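Local atomic coordinates of succinyl-CoA ligase (ADP-forming) subunit alpha (Methanosaeta concilii, PDB entry 6HXI), a protein that binds coenzyme A and joins a CoA-ligase-type region to a helical region related to the C-terminal domain of citrate synthase. Residues H403-V408 / I546-L551. Sequence-based numbering, arbitrary orientation.
Sequences HFIELV and ILFIDL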
ATOM      1  N   HIS B 403       4.947  -2.348  29.574  1.00 31.35           N
ATOM      2  CA  HIS B 403       3.569  -1.940  29.830  1.00 34.07           C
ATOM      3  C   HIS B 403       3.271  -0.580  29.245  1.00 33.61           C
ATOM      4  O   HIS B 403       2.148  -0.344  28.835  1.00 33.10           O
ATOM      5  CB  HIS B 403       3.258  -1.949  31.333  1.00 39.18           C
ATOM      6  CG  HIS B 403       1.809  -1.720  31.657  1.00 48.10           C
ATOM      7  ND1 HIS B 403       1.284  -0.422  31.808  1.00 53.27           N
ATOM      8  CD2 HIS B 403       0.817  -2.613  31.888  1.00 53.38           C
ATOM      9  CE1 HIS B 403       0.006  -0.577  32.136  1.00 54.20           C
ATOM     10  NE2 HIS B 403      -0.326  -1.872  32.206  1.00 54.67           N
ATOM     11  N   PHE B 404       4.252   0.323  29.221  1.00 28.56           N
ATOM     12  CA  PHE B 404       4.079   1.621  28.601  1.00 26.87           C
ATOM     13  C   PHE B 404       3.811   1.467  27.105  1.00 29.21           C
ATOM     14  O   PHE B 404       2.908   2.102  26.579  1.00 26.66           O
ATOM     15  CB  PHE B 404       5.294   2.522  28.858  1.00 28.89           C
ATOM     16  CG  PHE B 404       5.092   3.920  28.360  1.00 30.05           C
ATOM     17  CD1 PHE B 404       4.230   4.796  29.019  1.00 33.34           C
ATOM     18  CD2 PHE B 404       5.711   4.355  27.195  1.00 31.15           C
ATOM     19  CE1 PHE B 404       4.007   6.095  28.518  1.00 33.09           C
ATOM     20  CE2 PHE B 404       5.497   5.661  26.709  1.00 34.57           C
ATOM     21  CZ  PHE B 404       4.631   6.504  27.359  1.00 31.95           C
ATOM     22  N   ILE B 405       4.561   0.579  26.429  1.00 26.52           N
ATOM     23  CA  ILE B 405       4.373   0.310  25.003  1.00 25.34           C
ATOM     24  C   ILE B 405       2.939  -0.160  24.751  1.00 28.73           C
ATOM     25  O   ILE B 405       2.281   0.368  23.850  1.00 26.97           O
ATOM     26  CB  ILE B 405       5.426  -0.705  24.467  1.00 26.65           C
ATOM     27  CG1 ILE B 405       6.830  -0.036  24.438  1.00 26.51           C
ATOM     28  CG2 ILE B 405       5.006  -1.215  23.046  1.00 22.85           C
ATOM     29  CD1 ILE B 405       7.990  -1.016  24.229  1.00 34.62           C
ATOM     30  N   GLU B 406       2.449  -1.081  25.594  1.00 25.36           N
ATOM     31  CA  GLU B 406       1.090  -1.612  25.476  1.00 24.54           C
ATOM     32  C   GLU B 406       0.027  -0.552  25.794  1.00 29.51           C
ATOM     33  O   GLU B 406      -1.026  -0.554  25.169  1.00 27.85           O
ATOM     34  CB  GLU B 406       0.927  -2.818  26.371  1.00 25.61           C
ATOM     35  CG  GLU B 406       1.800  -3.990  25.897  1.00 36.81           C
ATOM     36  CD  GLU B 406       1.610  -5.289  26.662  1.00 55.58           C
ATOM     37  OE1 GLU B 406       2.522  -6.144  26.633  1.00 52.31           O
ATOM     38  OE2 GLU B 406       0.531  -5.469  27.267  1.00 64.80           O
ATOM     39  N   LEU B 407       0.324   0.386  26.732  1.00 26.56           N
ATOM     40  CA  LEU B 407      -0.584   1.489  27.059  1.00 28.03           C
ATOM     41  C   LEU B 407      -0.735   2.428  25.853  1.00 27.01           C
ATOM     42  O   LEU B 407      -1.843   2.816  25.546  1.00 26.95           O
ATOM     43  CB  LEU B 407      -0.047   2.228  28.284  1.00 30.63           C
ATOM     44  CG  LEU B 407      -0.786   3.439  28.880  1.00 38.30           C
ATOM     45  CD1 LEU B 407      -2.208   3.051  29.362  1.00 41.61           C
ATOM     46  CD2 LEU B 407       0.003   3.963  30.140  1.00 37.96           C
ATOM     47  N   VAL B 408       0.375   2.802  25.207  1.00 22.22           N
ATOM     48  CA  VAL B 408       0.416   3.678  24.039  1.00 23.03           C
ATOM     49  C   VAL B 408      -0.433   3.058  22.899  1.00 29.93           C
ATOM     50  O   VAL B 408      -1.246   3.764  22.325  1.00 30.18           O
ATOM     51  CB  VAL B 408       1.872   3.957  23.589  1.00 25.23           C
ATOM     52  CG1 VAL B 408       1.904   4.574  22.174  1.00 22.85           C
ATOM     53  CG2 VAL B 408       2.580   4.835  24.607  1.00 24.20           C
ATOM     54  N   ILE B 546       7.928  12.410  23.896  1.00 30.50           N
ATOM     55  CA  ILE B 546       8.715  12.827  25.039  1.00 31.35           C
ATOM     56  C   ILE B 546       8.882  11.679  26.038  1.00 34.77           C
ATOM     57  O   ILE B 546      10.003  11.432  26.495  1.00 33.79           O
ATOM     58  CB  ILE B 546       8.083  14.105  25.674  1.00 34.81           C
ATOM     59  CG1 ILE B 546       8.298  15.328  24.768  1.00 32.97           C
ATOM     60  CG2 ILE B 546       8.567  14.338  27.127  1.00 35.69           C
ATOM     61  CD1 ILE B 546       7.139  16.407  24.839  1.00 37.96           C
ATOM     62  N   LEU B 547       7.778  10.978  26.386  1.00 30.44           N
ATOM     63  CA  LEU B 547       7.885   9.888  27.364  1.00 30.05           C
ATOM     64  C   LEU B 547       8.664   8.711  26.829  1.00 34.03           C
ATOM     65  O   LEU B 547       9.278   7.986  27.597  1.00 32.22           O
ATOM     66  CB  LEU B 547       6.517   9.458  27.912  1.00 29.10           C
ATOM     67  CG  LEU B 547       5.808  10.513  28.763  1.00 31.97           C
ATOM     68  CD1 LEU B 547       4.432  10.054  29.130  1.00 31.21           C
ATOM     69  CD2 LEU B 547       6.601  10.841  29.976  1.00 30.83           C
ATOM     70  N   PHE B 548       8.666   8.548  25.494  1.00 34.12           N
ATOM     71  CA  PHE B 548       9.435   7.466  24.894  1.00 34.55           C
ATOM     72  C   PHE B 548      10.952   7.703  25.040  1.00 37.46           C
ATOM     73  O   PHE B 548      11.679   6.761  25.378  1.00 36.72           O
ATOM     74  CB  PHE B 548       9.011   7.148  23.476  1.00 36.04           C
ATOM     75  CG  PHE B 548       9.137   5.662  23.253  1.00 38.63           C
ATOM     76  CD1 PHE B 548      10.352   5.101  22.874  1.00 43.49           C
ATOM     77  CD2 PHE B 548       8.059   4.819  23.469  1.00 41.37           C
ATOM     78  CE1 PHE B 548      10.487   3.721  22.712  1.00 44.71           C
ATOM     79  CE2 PHE B 548       8.195   3.437  23.332  1.00 44.48           C
ATOM     80  CZ  PHE B 548       9.408   2.896  22.952  1.00 43.76           C
ATOM     81  N   ILE B 549      11.402   8.970  24.915  1.00 33.10           N
ATOM     82  CA  ILE B 549      12.800   9.358  25.195  1.00 34.14           C
ATOM     83  C   ILE B 549      13.097   9.069  26.680  1.00 37.48           C
ATOM     84  O   ILE B 549      14.153   8.523  26.999  1.00 39.34           O
ATOM     85  CB  ILE B 549      13.114  10.856  24.854  1.00 37.40           C
ATOM     86  CG1 ILE B 549      12.776  11.210  23.370  1.00 35.80           C
ATOM     87  CG2 ILE B 549      14.580  11.239  25.234  1.00 38.20           C
ATOM     88  CD1 ILE B 549      13.354  10.295  22.401  1.00 35.42           C
ATOM     89  N   ASP B 550      12.176   9.442  27.583  1.00 31.78           N
ATOM     90  CA  ASP B 550      12.359   9.161  29.024  1.00 31.24           C
ATOM     91  C   ASP B 550      12.436   7.667  29.347  1.00 38.71           C
ATOM     92  O   ASP B 550      13.225   7.275  30.193  1.00 41.21           O
ATOM     93  CB  ASP B 550      11.297   9.837  29.855  1.00 31.00           C
ATOM     94  CG  ASP B 550      11.585  11.309  30.061  1.00 44.34           C
ATOM     95  OD1 ASP B 550      12.826  11.708  30.045  1.00 40.68           O
ATOM     96  OD2 ASP B 550      10.600  12.079  30.264  1.00 47.36           O
ATOM     97  N   LEU B 551      11.633   6.837  28.672  1.00 36.85           N
ATOM     98  CA  LEU B 551      11.629   5.381  28.838  1.00 36.19           C
ATOM     99  C   LEU B 551      13.046   4.851  28.471  1.00 39.34           C
ATOM    100  O   LEU B 551      13.642   4.055  29.212  1.00 37.93           O
ATOM    101  CB  LEU B 551      10.547   4.796  27.885  1.00 34.34           C
ATOM    102  CG  LEU B 551      10.345   3.281  27.870  1.00 38.34           C
ATOM    103  CD1 LEU B 551       8.955   2.939  27.375  1.00 37.49           C
ATOM    104  CD2 LEU B 551      11.305   2.598  26.898  1.00 40.35           C
TER
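Phe-404 reaches across from the helix holding 403-408 and sets its ring among Leu-547, Phe-548 and Leu-551 of 546-551. The two helical segments run nearly antiparallel, at 166°, with their axes 11.7 Å apart, a wide spacing that is bridged by large side chains.

Aliphatic-on-aromatic contacts come first. With CG anti to the backbone N (chi1 -174°), the Phe-404 side chain extends toward the other helix, and its far end, CZ, meets CB of Leu-547 at 3.5 Å. These two side chains cross at about a right angle, and CD1 of Leu-547 lies 4.0 Å from Phe-404 CE1. Nearer the base of the ring, Leu-551 offers one methyl: its CD1 comes within 3.5 Å of Phe-404 CD2. Within its own helix the same methyl lies 4.1 Å above one face of the Phe-548 ring, offset toward the rim, and is thus next to both rings. Val-408, likewise within its own helix, covers one face of the Phe-404 ring with CG2, offset toward the rim. Ile-405 turns to the other aromatic, placing CG1 3.9 Å from CE2 of Phe-548, at the edge of that ring and near its plane.

The two aromatic rings meet more loosely. CD2 of Phe-548 sits 4.2 Å from CE2 of Phe-404, near the plane of the Phe-404 ring and at its edge.

Around the pair, Phe-513 meets the Phe-404 ring edge-to-face, and Leu-575 of helix 571-594 touches both Ile-405 and Phe-548. Asp-550 takes hydrogen bonds from the backbone N of Leu-518 and Leu-519.

Within the citrate synthase-like helical region, where helices 399-412 and 540-555 come together, 403-408 and 546-551 touch through buried apolar side chains with no hydrogen bond between them, so their attraction probably rests on close packing and on keeping water from these surfaces.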